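Long-range contacts in glycoside Hydrolase (Bacteroides plebeius, PDB 5T3B), which probably hydrolyses glycosidic bonds in a polysaccharide, as a member of glycoside hydrolase family 50, whose characterised relatives are mostly beta-agarases: residues A[157-162]-A[464-469]; A[239-244]-A[324-329]; A[366-371]-A[424-429]; A[399-404]-A[444-449]. All blocks are in the same frame, centred on the assembly; numbering follows the deposited sequence.

From the N terminus, the chain first enters contact 1 at 157-162, where helix 145-158 ends, and closes it only at 464-469, the last residues of helix 459-469. Everything else lies within that long span. Contact 2 opens at 239-244 and closes at 324-329, joining two loops among the helices. After it, contact 3 opens at 366-371 and contact 4 at 399-404; contact 3 closes at 424-429, the end region of helix 412-427, before contact 4 closes at 444-449, so the two cross. Contact 2 lies across the chain's centre from contacts 3 and 4. Contacts 1 and 3 touch through Ile468 CD1 and Leu424 CG, 3.9 Å apart.

Contact 1 of 4, residues A[157-162]-A[464-469]; sequences SEIGFH and YMSDIN
Asn469 stands its amide almost upright on the ring of Phe161: the two planes are 80° apart, and ND2 sits over the ring centre, 3.4 Å from Phe161 CE2. The same nitrogen donates one N-H to Ile159 O at 3.0 Å in a fairly straight bond (N-H...O 155°), which lies close to the amide plane of Asn469. The amide oxygen accepts from Tyr419 OH on helix 412-427, so the rotation of the group is fixed from both ends.

Met465 meets the same ring differently. Its sulfur lies at the edge, near the ring plane, with SD 3.7 Å from Phe161 CE2, a Met-aromatic contact. Closer to its backbone, Met465 CB packs on Ile159 CG2 at 4.0 Å; this branch is anti to the backbone N of Ile159, which also brings CG2 to 3.6 Å from Ser466 OG. That hydroxyl is bonded to Thr462 O one turn back in its own helix, and a water bridges it to Glu158 O.

Gly160, with positive phi, ends helix 145-158 in a Schellman motif and lets the chain turn close under Asn469, whose CB lies 3.6 Å from Gly160 O. Helix 145-158 runs here toward strand 163-165, packed on helix 459-469; this is consistent with the (beta/alpha)8 barrel expected of family 50. The chemistry is that of a buried amide in a mixed seam, its polar atoms paired with a carbonyl beyond a helix end and a tyrosine hydroxyl while its nitrogen rests on an aromatic face.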
loop_
_atom_site.group_PDB
_atom_site.type_symbol
_atom_site.label_atom_id
_atom_site.label_comp_id
_atom_site.label_asym_id
_atom_site.label_seq_id
_atom_site.Cartn_x
_atom_site.Cartn_y
_atom_site.Cartn_z
ATOM N N SER A 157 9.525 -0.821 -15.921
ATOM C CA SER A 157 9.308 -2.165 -16.387
ATOM C C SER A 157 10.531 -3.049 -16.399
ATOM O O SER A 157 10.455 -4.249 -16.140
ATOM C CB SER A 157 8.634 -2.168 -17.782
ATOM O OG SER A 157 9.537 -1.757 -18.761
ATOM N N GLU A 158 11.649 -2.453 -16.699
ATOM C CA GLU A 158 12.912 -3.211 -16.720
ATOM C C GLU A 158 13.311 -3.736 -15.355
ATOM O O GLU A 158 14.080 -4.711 -15.280
ATOM C CB GLU A 158 14.050 -2.333 -17.294
ATOM C CG GLU A 158 13.869 -2.078 -18.776
ATOM C CD GLU A 158 14.758 -0.918 -19.287
ATOM O OE1 GLU A 158 15.346 -0.139 -18.441
ATOM O OE2 GLU A 158 14.853 -0.766 -20.510
ATOM N N ILE A 159 12.828 -3.078 -14.287
ATOM C CA ILE A 159 13.099 -3.436 -12.899
ATOM C C ILE A 159 11.883 -4.249 -12.355
ATOM O O ILE A 159 11.879 -4.663 -11.211
ATOM C CB ILE A 159 13.316 -2.112 -12.024
ATOM C CG1 ILE A 159 14.546 -1.314 -12.541
ATOM C CG2 ILE A 159 13.507 -2.388 -10.480
ATOM C CD1 ILE A 159 14.444 0.145 -12.052
ATOM N N GLY A 160 10.885 -4.520 -13.188
ATOM C CA GLY A 160 9.694 -5.281 -12.785
ATOM C C GLY A 160 8.683 -4.519 -11.960
ATOM O O GLY A 160 7.873 -5.159 -11.276
ATOM N N PHE A 161 8.661 -3.189 -12.098
ATOM C CA PHE A 161 7.580 -2.363 -11.560
ATOM C C PHE A 161 6.687 -1.944 -12.720
ATOM O O PHE A 161 7.179 -1.489 -13.743
ATOM C CB PHE A 161 8.132 -1.105 -10.868
ATOM C CG PHE A 161 8.832 -1.340 -9.564
ATOM C CD1 PHE A 161 8.117 -1.612 -8.388
ATOM C CD2 PHE A 161 10.205 -1.286 -9.465
ATOM C CE1 PHE A 161 8.775 -1.777 -7.189
ATOM C CE2 PHE A 161 10.853 -1.409 -8.273
ATOM C CZ PHE A 161 10.138 -1.678 -7.118
ATOM N N HIS A 162 5.375 -1.944 -12.451
ATOM C CA HIS A 162 4.380 -1.684 -13.515
ATOM C C HIS A 162 3.299 -0.718 -13.191
ATOM O O HIS A 162 2.507 -0.365 -14.045
ATOM C CB HIS A 162 3.797 -3.001 -14.016
ATOM C CG HIS A 162 4.832 -3.943 -14.579
ATOM N ND1 HIS A 162 5.249 -3.875 -15.889
ATOM C CD2 HIS A 162 5.605 -4.898 -13.999
ATOM C CE1 HIS A 162 6.178 -4.789 -16.080
ATOM N NE2 HIS A 162 6.450 -5.392 -14.946
ATOM N N TYR A 464 18.818 -5.446 -6.755
ATOM C CA TYR A 464 18.167 -6.416 -5.858
ATOM C C TYR A 464 16.632 -6.413 -6.016
ATOM O O TYR A 464 15.990 -7.471 -5.865
ATOM C CB TYR A 464 18.561 -6.178 -4.393
ATOM C CG TYR A 464 20.035 -6.498 -4.183
ATOM C CD1 TYR A 464 20.503 -7.788 -4.203
ATOM C CD2 TYR A 464 20.984 -5.506 -4.097
ATOM C CE1 TYR A 464 21.824 -8.077 -4.088
ATOM C CE2 TYR A 464 22.311 -5.763 -4.038
ATOM C CZ TYR A 464 22.736 -7.065 -4.005
ATOM O OH TYR A 464 24.098 -7.353 -3.871
ATOM N N MET A 465 16.065 -5.223 -6.273
ATOM C CA MET A 465 14.632 -5.156 -6.555
ATOM C C MET A 465 14.264 -5.983 -7.765
ATOM O O MET A 465 13.283 -6.723 -7.754
ATOM C CB MET A 465 14.163 -3.720 -6.799
ATOM C CG MET A 465 14.242 -2.845 -5.583
ATOM S SD MET A 465 13.873 -1.128 -6.122
ATOM C CE MET A 465 13.070 -0.448 -4.706
ATOM N N SER A 466 15.082 -5.864 -8.828
ATOM C CA SER A 466 14.824 -6.554 -10.110
ATOM C C SER A 466 14.809 -8.052 -9.867
ATOM O O SER A 466 13.965 -8.784 -10.413
ATOM C CB SER A 466 15.927 -6.215 -11.128
ATOM O OG SER A 466 15.930 -4.854 -11.495
ATOM N N ASP A 467 15.792 -8.566 -9.093
ATOM C CA ASP A 467 15.910 -9.990 -8.913
ATOM C C ASP A 467 14.626 -10.583 -8.290
ATOM O O ASP A 467 14.163 -11.654 -8.678
ATOM C CB ASP A 467 17.137 -10.337 -8.064
ATOM C CG ASP A 467 18.437 -10.075 -8.807
ATOM O OD1 ASP A 467 18.475 -10.111 -10.078
ATOM O OD2 ASP A 467 19.418 -9.894 -8.053
ATOM N N ILE A 468 14.035 -9.845 -7.331
ATOM C CA ILE A 468 12.723 -10.246 -6.809
ATOM C C ILE A 468 11.599 -10.054 -7.835
ATOM O O ILE A 468 10.818 -10.956 -8.134
ATOM C CB ILE A 468 12.378 -9.501 -5.500
ATOM C CG1 ILE A 468 13.341 -9.871 -4.388
ATOM C CG2 ILE A 468 10.892 -9.638 -5.130
ATOM C CD1 ILE A 468 13.017 -11.204 -3.763
ATOM N N ASN A 469 11.519 -8.835 -8.333
ATOM C CA ASN A 469 10.347 -8.425 -9.100
ATOM C C ASN A 469 10.187 -9.240 -10.362
ATOM O O ASN A 469 9.075 -9.568 -10.775
ATOM C CB ASN A 469 10.426 -6.960 -9.473
ATOM C CG ASN A 469 10.280 -6.059 -8.285
ATOM O OD1 ASN A 469 9.936 -6.435 -7.185
ATOM N ND2 ASN A 469 10.525 -4.771 -8.559
HETATM O O HOH W 1 16.906 -4.108 -13.987
#

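Contact 2 of 4, residues A[239-244]-A[324-329]; sequences MFRNNP and ASKDPE
Asn242 N points its hydrogen at Asp327 OD2, 2.7 Å away and almost straight (N-H...O 170°), although it reaches the oxygen from above the carboxylate plane. The side chains of the two residues run antiparallel alongside one another: Asn242 ND2 lies 3.3 Å from Asp327 CG and is bonded to a water that donates in turn to Lys326 O. Beside this pair, in one of its two conformers and so less certainly, Arg241 has Lys326 CD over one face of its guanidinium, displaced from its middle, with NE 3.9 Å from that carbon.

Around this first shell, several bonds fix the aspartate. Its OD1 accepts from Glu329 N at 3.0 Å in an Asx turn, its own backbone N is held by Ser325 OG at 2.9 Å in an ST turn, and Arg100 makes a salt bridge to OD2. On the other segment, Phe240 to Asn243 form a type II turn, with Asn242 at positive phi. In that conformer Arg241 NH2 also bonds Leu232 O and Ser234 O, perhaps tying this loop to the end of helix 224-232. A carboxylate gripped by amides on two loops would probably stay ionised, its charge offset chiefly by Arg100.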
loop_
_atom_site.group_PDB
_atom_site.type_symbol
_atom_site.label_atom_id
_atom_site.label_comp_id
_atom_site.label_asym_id
_atom_site.label_seq_id
_atom_site.Cartn_x
_atom_site.Cartn_y
_atom_site.Cartn_z
ATOM N N MET A 239 -11.383 11.386 -14.934
ATOM C CA MET A 239 -10.349 10.736 -15.762
ATOM C C MET A 239 -10.089 9.266 -15.417
ATOM O O MET A 239 -9.385 8.558 -16.124
ATOM C CB MET A 239 -9.048 11.515 -15.722
ATOM C CG MET A 239 -8.323 11.460 -14.427
ATOM S SD MET A 239 -6.642 12.264 -14.516
ATOM C CE MET A 239 -7.025 13.810 -15.033
ATOM N N PHE A 240 -10.691 8.814 -14.321
ATOM C CA PHE A 240 -10.430 7.495 -13.807
ATOM C C PHE A 240 -11.525 6.483 -14.105
ATOM O O PHE A 240 -11.267 5.282 -14.273
ATOM C CB PHE A 240 -10.151 7.512 -12.325
ATOM C CG PHE A 240 -9.031 8.436 -11.928
ATOM C CD1 PHE A 240 -7.730 8.239 -12.428
ATOM C CD2 PHE A 240 -9.227 9.541 -11.139
ATOM C CE1 PHE A 240 -6.687 9.104 -12.085
ATOM C CE2 PHE A 240 -8.176 10.380 -10.778
ATOM C CZ PHE A 240 -6.914 10.155 -11.265
ATOM N N ARG A 241 -12.762 6.950 -14.155
ATOM C CA ARG A 241 -13.853 6.010 -14.334
ATOM C C ARG A 241 -13.794 5.398 -15.744
ATOM O O ARG A 241 -13.485 6.088 -16.714
ATOM C CB ARG A 241 -15.197 6.701 -14.088
ATOM C CG ARG A 241 -15.560 7.767 -15.078
ATOM C CD ARG A 241 -17.019 8.108 -14.776
ATOM N NE ARG A 241 -17.254 8.728 -13.483
ATOM C CZ ARG A 241 -17.154 10.021 -13.288
ATOM N NH1 ARG A 241 -16.933 10.857 -14.338
ATOM N NH2 ARG A 241 -17.284 10.491 -12.049
ATOM N N ASN A 242 -14.128 4.114 -15.823
ATOM C CA ASN A 242 -14.171 3.395 -17.097
ATOM C C ASN A 242 -12.874 3.427 -17.879
ATOM O O ASN A 242 -12.838 3.364 -19.088
ATOM C CB ASN A 242 -15.328 3.896 -17.955
ATOM C CG ASN A 242 -16.653 3.722 -17.249
ATOM O OD1 ASN A 242 -17.420 4.699 -16.999
ATOM N ND2 ASN A 242 -16.898 2.547 -16.872
ATOM N N ASN A 243 -11.774 3.519 -17.149
ATOM C CA ASN A 243 -10.459 3.651 -17.733
ATOM C C ASN A 243 -9.694 2.367 -17.404
ATOM O O ASN A 243 -9.355 2.136 -16.213
ATOM C CB ASN A 243 -9.793 4.891 -17.180
ATOM C CG ASN A 243 -8.455 5.153 -17.832
ATOM O OD1 ASN A 243 -7.746 4.213 -18.258
ATOM N ND2 ASN A 243 -8.112 6.411 -17.932
ATOM N N PRO A 244 -9.364 1.522 -18.380
ATOM C CA PRO A 244 -8.788 0.214 -18.093
ATOM C C PRO A 244 -7.386 0.264 -17.486
ATOM O O PRO A 244 -6.979 -0.711 -16.887
ATOM C CB PRO A 244 -8.740 -0.494 -19.425
ATOM C CG PRO A 244 -8.673 0.647 -20.400
ATOM C CD PRO A 244 -9.567 1.737 -19.825
ATOM N N ALA A 324 -23.033 2.252 -7.008
ATOM C CA ALA A 324 -24.089 3.123 -7.553
ATOM C C ALA A 324 -23.667 4.083 -8.646
ATOM O O ALA A 324 -24.497 4.813 -9.226
ATOM C CB ALA A 324 -24.740 3.937 -6.423
ATOM N N SER A 325 -22.373 4.107 -8.936
ATOM C CA SER A 325 -21.772 5.121 -9.786
ATOM C C SER A 325 -21.883 4.803 -11.259
ATOM O O SER A 325 -22.302 3.718 -11.629
ATOM C CB SER A 325 -20.286 5.293 -9.435
ATOM O OG SER A 325 -19.485 4.203 -9.927
ATOM N N LYS A 326 -21.328 5.702 -12.063
ATOM C CA LYS A 326 -21.143 5.512 -13.480
ATOM C C LYS A 326 -20.089 4.449 -13.828
ATOM O O LYS A 326 -19.952 4.103 -15.002
ATOM C CB LYS A 326 -20.693 6.861 -14.070
ATOM C CG LYS A 326 -21.724 7.972 -13.947
ATOM C CD LYS A 326 -21.058 9.367 -14.096
ATOM C CE LYS A 326 -22.019 10.502 -13.818
ATOM N NZ LYS A 326 -21.231 11.747 -13.940
ATOM N N ASP A 327 -19.380 3.921 -12.847
ATOM C CA ASP A 327 -18.379 2.848 -13.114
ATOM C C ASP A 327 -18.307 1.856 -11.921
ATOM O O ASP A 327 -17.373 1.931 -11.093
ATOM C CB ASP A 327 -17.007 3.378 -13.448
ATOM C CG ASP A 327 -16.018 2.255 -13.705
ATOM O OD1 ASP A 327 -16.464 1.059 -13.849
ATOM O OD2 ASP A 327 -14.805 2.527 -13.696
ATOM N N PRO A 328 -19.247 0.937 -11.826
ATOM C CA PRO A 328 -19.204 -0.005 -10.720
ATOM C C PRO A 328 -18.053 -1.000 -10.718
ATOM O O PRO A 328 -17.864 -1.720 -9.767
ATOM C CB PRO A 328 -20.525 -0.760 -10.825
ATOM C CG PRO A 328 -21.349 0.027 -11.734
ATOM C CD PRO A 328 -20.478 0.838 -12.638
ATOM N N GLU A 329 -17.253 -1.050 -11.806
ATOM C CA GLU A 329 -16.154 -1.958 -11.910
ATOM C C GLU A 329 -14.813 -1.348 -11.473
ATOM O O GLU A 329 -13.810 -2.091 -11.452
ATOM C CB GLU A 329 -15.991 -2.518 -13.335
ATOM C CG GLU A 329 -17.098 -3.478 -13.744
ATOM C CD GLU A 329 -16.974 -3.804 -15.206
ATOM O OE1 GLU A 329 -16.281 -4.814 -15.563
ATOM O OE2 GLU A 329 -17.506 -2.976 -16.035
HETATM O O HOH W 2 -19.448 1.461 -16.602
#

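Contact 3 of 4, residues A[366-371]-A[424-429]; sequences WSPEKG and LGLLEA. With EDO (1,2-ethanediol), chain H; EDO (1,2-ethanediol), chain P.
The ring of Pro368 rests over the bare CA of Gly425, its CG 4.0 Å from Gly425 CA, and meets Leu426 from the flank at about a right angle. Leu426 sets CG anti to its carbonyl carbon (chi1 -65°); although Leu426 leaves its backbone away from 366-371, the CD2 branch returns to within 3.9 Å of Pro368 CG. Phe422 of helix 412-427 and Met373 of helix 370-379 also pack on Pro368.

This joins the start of helix 370-379, with Glu369 at the N-cap position, to the C-terminal part of helix 412-427. Helix 370-379 comes between parallel strands 358-361 and 385-394, and helix 412-427 precedes strand 432-437, consistent with the (beta/alpha)8 barrel expected in this family.

Two residues on from the proline, at the start of the helix, Lys370 bends at chi2 (60°) and again at chi4 (56°) from a CG anti to its backbone N. The folded chain lays CE 3.7 Å from Glu428 O, while NZ makes a salt bridge with Asp374 in its own helix. Glu428 sends its carboxylate elsewhere, to Ser36 and Arg61. Lys370 N donates to O2 of a bound ethanediol (chain H) at 2.9 Å, probably picked up from the crystallisation liquor.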
loop_
_atom_site.group_PDB
_atom_site.type_symbol
_atom_site.label_atom_id
_atom_site.label_comp_id
_atom_site.label_asym_id
_atom_site.label_seq_id
_atom_site.Cartn_x
_atom_site.Cartn_y
_atom_site.Cartn_z
ATOM N N TRP A 366 10.860 -5.337 10.925
ATOM C CA TRP A 366 11.869 -5.814 10.009
ATOM C C TRP A 366 11.276 -6.865 9.070
ATOM O O TRP A 366 11.624 -6.934 7.879
ATOM C CB TRP A 366 13.105 -6.335 10.788
ATOM C CG TRP A 366 14.222 -6.725 9.884
ATOM C CD1 TRP A 366 14.726 -7.982 9.666
ATOM C CD2 TRP A 366 14.993 -5.831 9.068
ATOM N NE1 TRP A 366 15.769 -7.918 8.788
ATOM C CE2 TRP A 366 15.932 -6.608 8.380
ATOM C CE3 TRP A 366 14.974 -4.458 8.877
ATOM C CZ2 TRP A 366 16.870 -6.033 7.518
ATOM C CZ3 TRP A 366 15.858 -3.913 7.999
ATOM C CH2 TRP A 366 16.805 -4.694 7.346
ATOM N N SER A 367 10.462 -7.769 9.639
ATOM C CA SER A 367 9.890 -8.876 8.891
ATOM C C SER A 367 8.361 -8.748 8.874
ATOM O O SER A 367 7.735 -8.488 9.912
ATOM C CB SER A 367 10.260 -10.187 9.544
ATOM O OG SER A 367 11.643 -10.329 9.723
ATOM N N PRO A 368 7.728 -8.989 7.714
ATOM C CA PRO A 368 6.279 -9.160 7.727
ATOM C C PRO A 368 5.847 -10.218 8.730
ATOM O O PRO A 368 6.540 -11.222 8.863
ATOM C CB PRO A 368 6.001 -9.579 6.296
ATOM C CG PRO A 368 7.099 -9.024 5.529
ATOM C CD PRO A 368 8.281 -9.171 6.375
ATOM N N GLU A 369 4.766 -9.965 9.466
ATOM C CA GLU A 369 4.407 -10.842 10.575
ATOM C C GLU A 369 3.392 -11.865 10.075
ATOM O O GLU A 369 2.234 -11.538 9.904
ATOM C CB GLU A 369 3.821 -9.980 11.680
ATOM C CG GLU A 369 4.809 -8.985 12.264
ATOM C CD GLU A 369 4.134 -7.830 12.933
ATOM O OE1 GLU A 369 3.532 -6.980 12.210
ATOM O OE2 GLU A 369 4.169 -7.797 14.170
ATOM N N LYS A 370 3.855 -13.085 9.832
ATOM C CA LYS A 370 2.986 -14.054 9.190
ATOM C C LYS A 370 1.764 -14.398 10.041
ATOM O O LYS A 370 0.698 -14.626 9.487
ATOM C CB LYS A 370 3.826 -15.305 8.818
ATOM C CG LYS A 370 3.094 -16.378 8.060
ATOM C CD LYS A 370 2.554 -15.867 6.745
ATOM C CE LYS A 370 2.273 -16.991 5.742
ATOM N NZ LYS A 370 1.348 -18.012 6.263
ATOM N N GLY A 371 1.887 -14.409 11.352
ATOM C CA GLY A 371 0.711 -14.636 12.177
ATOM C C GLY A 371 -0.356 -13.569 11.996
ATOM O O GLY A 371 -1.536 -13.872 11.892
ATOM N N LEU A 424 10.057 -11.112 0.195
ATOM C CA LEU A 424 9.920 -12.569 0.329
ATOM C C LEU A 424 8.902 -12.913 1.390
ATOM O O LEU A 424 8.132 -13.869 1.224
ATOM C CB LEU A 424 11.264 -13.226 0.585
ATOM C CG LEU A 424 12.234 -13.267 -0.572
ATOM C CD1 LEU A 424 13.639 -13.589 -0.141
ATOM C CD2 LEU A 424 11.768 -14.241 -1.640
ATOM N N GLY A 425 8.914 -12.174 2.486
ATOM C CA GLY A 425 7.928 -12.375 3.504
ATOM C C GLY A 425 6.511 -12.195 3.033
ATOM O O GLY A 425 5.611 -12.932 3.409
ATOM N N LEU A 426 6.307 -11.160 2.195
ATOM C CA LEU A 426 4.981 -10.869 1.619
ATOM C C LEU A 426 4.597 -11.946 0.596
ATOM O O LEU A 426 3.413 -12.292 0.501
ATOM C CB LEU A 426 4.966 -9.518 0.989
ATOM C CG LEU A 426 5.157 -8.340 1.874
ATOM C CD1 LEU A 426 5.146 -7.028 1.131
ATOM C CD2 LEU A 426 4.145 -8.336 3.037
ATOM N N LEU A 427 5.550 -12.448 -0.186
ATOM C CA LEU A 427 5.262 -13.471 -1.191
ATOM C C LEU A 427 4.674 -14.707 -0.563
ATOM O O LEU A 427 3.938 -15.433 -1.220
ATOM C CB LEU A 427 6.480 -13.760 -2.053
ATOM C CG LEU A 427 6.855 -12.683 -3.047
ATOM C CD1 LEU A 427 8.278 -12.893 -3.564
ATOM C CD2 LEU A 427 5.864 -12.548 -4.158
ATOM N N GLU A 428 5.062 -15.013 0.677
ATOM C CA GLU A 428 4.510 -16.176 1.338
ATOM C C GLU A 428 3.062 -16.019 1.779
ATOM O O GLU A 428 2.393 -17.022 2.080
ATOM C CB GLU A 428 5.366 -16.559 2.549
ATOM C CG GLU A 428 6.756 -16.976 2.206
ATOM C CD GLU A 428 7.406 -17.805 3.285
ATOM O OE1 GLU A 428 7.025 -18.989 3.470
ATOM O OE2 GLU A 428 8.294 -17.263 3.917
ATOM N N ALA A 429 2.586 -14.804 1.853
ATOM C CA ALA A 429 1.212 -14.545 2.244
ATOM C C ALA A 429 0.304 -14.693 1.030
ATOM O O ALA A 429 0.290 -13.819 0.136
ATOM C CB ALA A 429 1.053 -13.151 2.860
HETATM C C1 EDO H . 8.547 -13.449 10.332
HETATM O O1 EDO H . 8.947 -13.693 11.658
HETATM C C2 EDO H . 7.485 -14.420 9.862
HETATM O O2 EDO H . 6.332 -14.264 10.759
HETATM C C1 EDO P . 13.200 -13.842 10.907
HETATM O O1 EDO P . 11.967 -13.150 10.616
HETATM C C2 EDO P . 14.346 -13.049 10.335
HETATM O O2 EDO P . 15.059 -13.591 9.152
#

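Contact 4 of 4, residues A[399-404]-A[444-449]; sequences LDNSSG and EDCNKG. With EDO (1,2-ethanediol), chain J.
Leu399 reaches over the backbone of 444-447. Its CB lies 3.9 Å from Asp445 O; beyond CG the branches part, CD1 settling 3.7 Å from Asn447 N and CD2 3.6 Å from Glu444 O, so each methyl rests on peptide groups. The same Asp445 O accepts from Asn401 N at 3.0 Å in a practically linear bond (178°), and a water between it and Ser403 N gives it a second donor.

Asp400 and Asp445 run alongside each other in the same direction, with carboxylate planes 79° apart. Their OD2 atoms are 3.9 Å apart, and one water donates to both, which would ease the repulsion between like charges. Asp400 turns its other oxygen, OD1, back to Ser402, accepting from its backbone N and, at 2.6 Å, from its OG. Farther on, Cys446 SG stands 3.3 Å from Ser403 O. The extended Lys448 carries NZ to a salt bridge with Asp443 and, less certainly, to OG of one of two Ser403 conformers. The polar joint pairs an Asx turn at Asp400 with an inverse gamma turn at Asn447, linking loops that follow strands 385-394 and 432-437, neighbouring parallel strands consistent with the (beta/alpha)8 barrel of family 50 enzymes.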
loop_
_atom_site.group_PDB
_atom_site.type_symbol
_atom_site.label_atom_id
_atom_site.label_comp_id
_atom_site.label_asym_id
_atom_site.label_seq_id
_atom_site.Cartn_x
_atom_site.Cartn_y
_atom_site.Cartn_z
ATOM N N LEU A 399 22.400 11.817 3.891
ATOM C CA LEU A 399 21.266 12.685 4.070
ATOM C C LEU A 399 20.798 12.710 5.540
ATOM O O LEU A 399 21.015 11.750 6.283
ATOM C CB LEU A 399 20.144 12.278 3.152
ATOM C CG LEU A 399 20.443 12.370 1.663
ATOM C CD1 LEU A 399 19.331 11.756 0.801
ATOM C CD2 LEU A 399 20.708 13.780 1.215
ATOM N N ASP A 400 20.109 13.752 5.937
ATOM C CA ASP A 400 19.492 13.917 7.275
ATOM C C ASP A 400 18.841 12.616 7.705
ATOM O O ASP A 400 19.209 12.013 8.719
ATOM C CB ASP A 400 18.560 15.125 7.244
ATOM C CG ASP A 400 17.565 15.263 8.376
ATOM O OD1 ASP A 400 17.437 14.341 9.249
ATOM O OD2 ASP A 400 16.906 16.335 8.394
ATOM N N ASN A 401 17.915 12.127 6.877
ATOM C CA ASN A 401 17.340 10.797 7.032
ATOM C C ASN A 401 16.421 10.697 8.245
ATOM O O ASN A 401 15.976 9.586 8.553
ATOM C CB ASN A 401 18.381 9.624 7.051
ATOM C CG ASN A 401 18.837 9.163 5.681
ATOM O OD1 ASN A 401 19.848 8.367 5.571
ATOM N ND2 ASN A 401 18.182 9.551 4.672
ATOM N N SER A 402 16.071 11.793 8.911
ATOM C CA SER A 402 15.244 11.685 10.091
ATOM C C SER A 402 13.753 11.512 9.782
ATOM O O SER A 402 13.049 10.849 10.525
ATOM C CB SER A 402 15.529 12.802 11.070
ATOM O OG SER A 402 15.177 14.026 10.541
ATOM N N SER A 403 13.256 12.105 8.705
ATOM C CA SER A 403 11.834 12.052 8.464
ATOM C C SER A 403 11.441 10.670 7.982
ATOM O O SER A 403 12.150 10.023 7.231
ATOM C CB SER A 403 11.433 13.078 7.433
ATOM O OG SER A 403 11.925 12.731 6.143
ATOM N N GLY A 404 10.271 10.239 8.424
ATOM C CA GLY A 404 9.677 8.989 7.959
ATOM C C GLY A 404 10.046 7.808 8.826
ATOM O O GLY A 404 11.105 7.794 9.475
ATOM N N GLU A 444 14.702 15.977 -0.577
ATOM C CA GLU A 444 16.009 16.620 -0.640
ATOM C C GLU A 444 16.891 16.200 0.530
ATOM O O GLU A 444 18.121 16.093 0.369
ATOM C CB GLU A 444 15.880 18.137 -0.743
ATOM C CG GLU A 444 17.202 18.818 -1.116
ATOM C CD GLU A 444 17.011 20.253 -1.615
ATOM O OE1 GLU A 444 15.930 20.795 -1.282
ATOM O OE2 GLU A 444 17.926 20.840 -2.302
ATOM N N ASP A 445 16.292 15.883 1.676
ATOM C CA ASP A 445 17.018 15.545 2.874
ATOM C C ASP A 445 16.703 14.176 3.453
ATOM O O ASP A 445 16.973 13.906 4.643
ATOM C CB ASP A 445 16.800 16.595 3.926
ATOM C CG ASP A 445 15.378 16.751 4.331
ATOM O OD1 ASP A 445 14.460 16.038 3.761
ATOM O OD2 ASP A 445 15.066 17.643 5.177
ATOM N N CYS A 446 16.216 13.243 2.623
ATOM C CA CYS A 446 15.941 11.904 3.172
ATOM C C CYS A 446 15.946 10.861 2.059
ATOM O O CYS A 446 15.241 11.060 1.056
ATOM C CB CYS A 446 14.633 11.882 3.954
ATOM S SG CYS A 446 14.409 10.324 4.848
ATOM N N ASN A 447 16.597 9.753 2.286
ATOM C CA ASN A 447 16.740 8.679 1.327
ATOM C C ASN A 447 15.513 7.741 1.321
ATOM O O ASN A 447 15.654 6.585 1.694
ATOM C CB ASN A 447 18.044 7.942 1.509
ATOM C CG ASN A 447 18.280 6.897 0.449
ATOM O OD1 ASN A 447 17.891 7.068 -0.774
ATOM N ND2 ASN A 447 18.931 5.856 0.810
ATOM N N LYS A 448 14.394 8.283 0.866
ATOM C CA LYS A 448 13.168 7.496 0.680
ATOM C C LYS A 448 13.029 6.960 -0.717
ATOM O O LYS A 448 12.165 6.159 -0.978
ATOM C CB LYS A 448 11.950 8.362 1.012
ATOM C CG LYS A 448 11.861 8.866 2.436
ATOM C CD LYS A 448 10.723 9.852 2.644
ATOM C CE LYS A 448 10.680 10.366 4.039
ATOM N NZ LYS A 448 9.795 11.610 4.148
ATOM N N GLY A 449 13.899 7.344 -1.634
ATOM C CA GLY A 449 13.619 7.075 -3.020
ATOM C C GLY A 449 14.284 5.879 -3.624
ATOM O O GLY A 449 15.335 5.426 -3.166
HETATM C C1 EDO J . 7.734 13.011 10.111
HETATM O O1 EDO J . 8.745 12.009 10.233
HETATM C C2 EDO J . 7.785 13.256 8.639
HETATM O O2 EDO J . 7.386 12.014 8.019
HETATM O O HOH W 3 17.202 18.447 6.821
HETATM O O HOH W 4 14.814 14.027 6.913
HETATM O O HOH W 5 12.241 14.914 4.475
#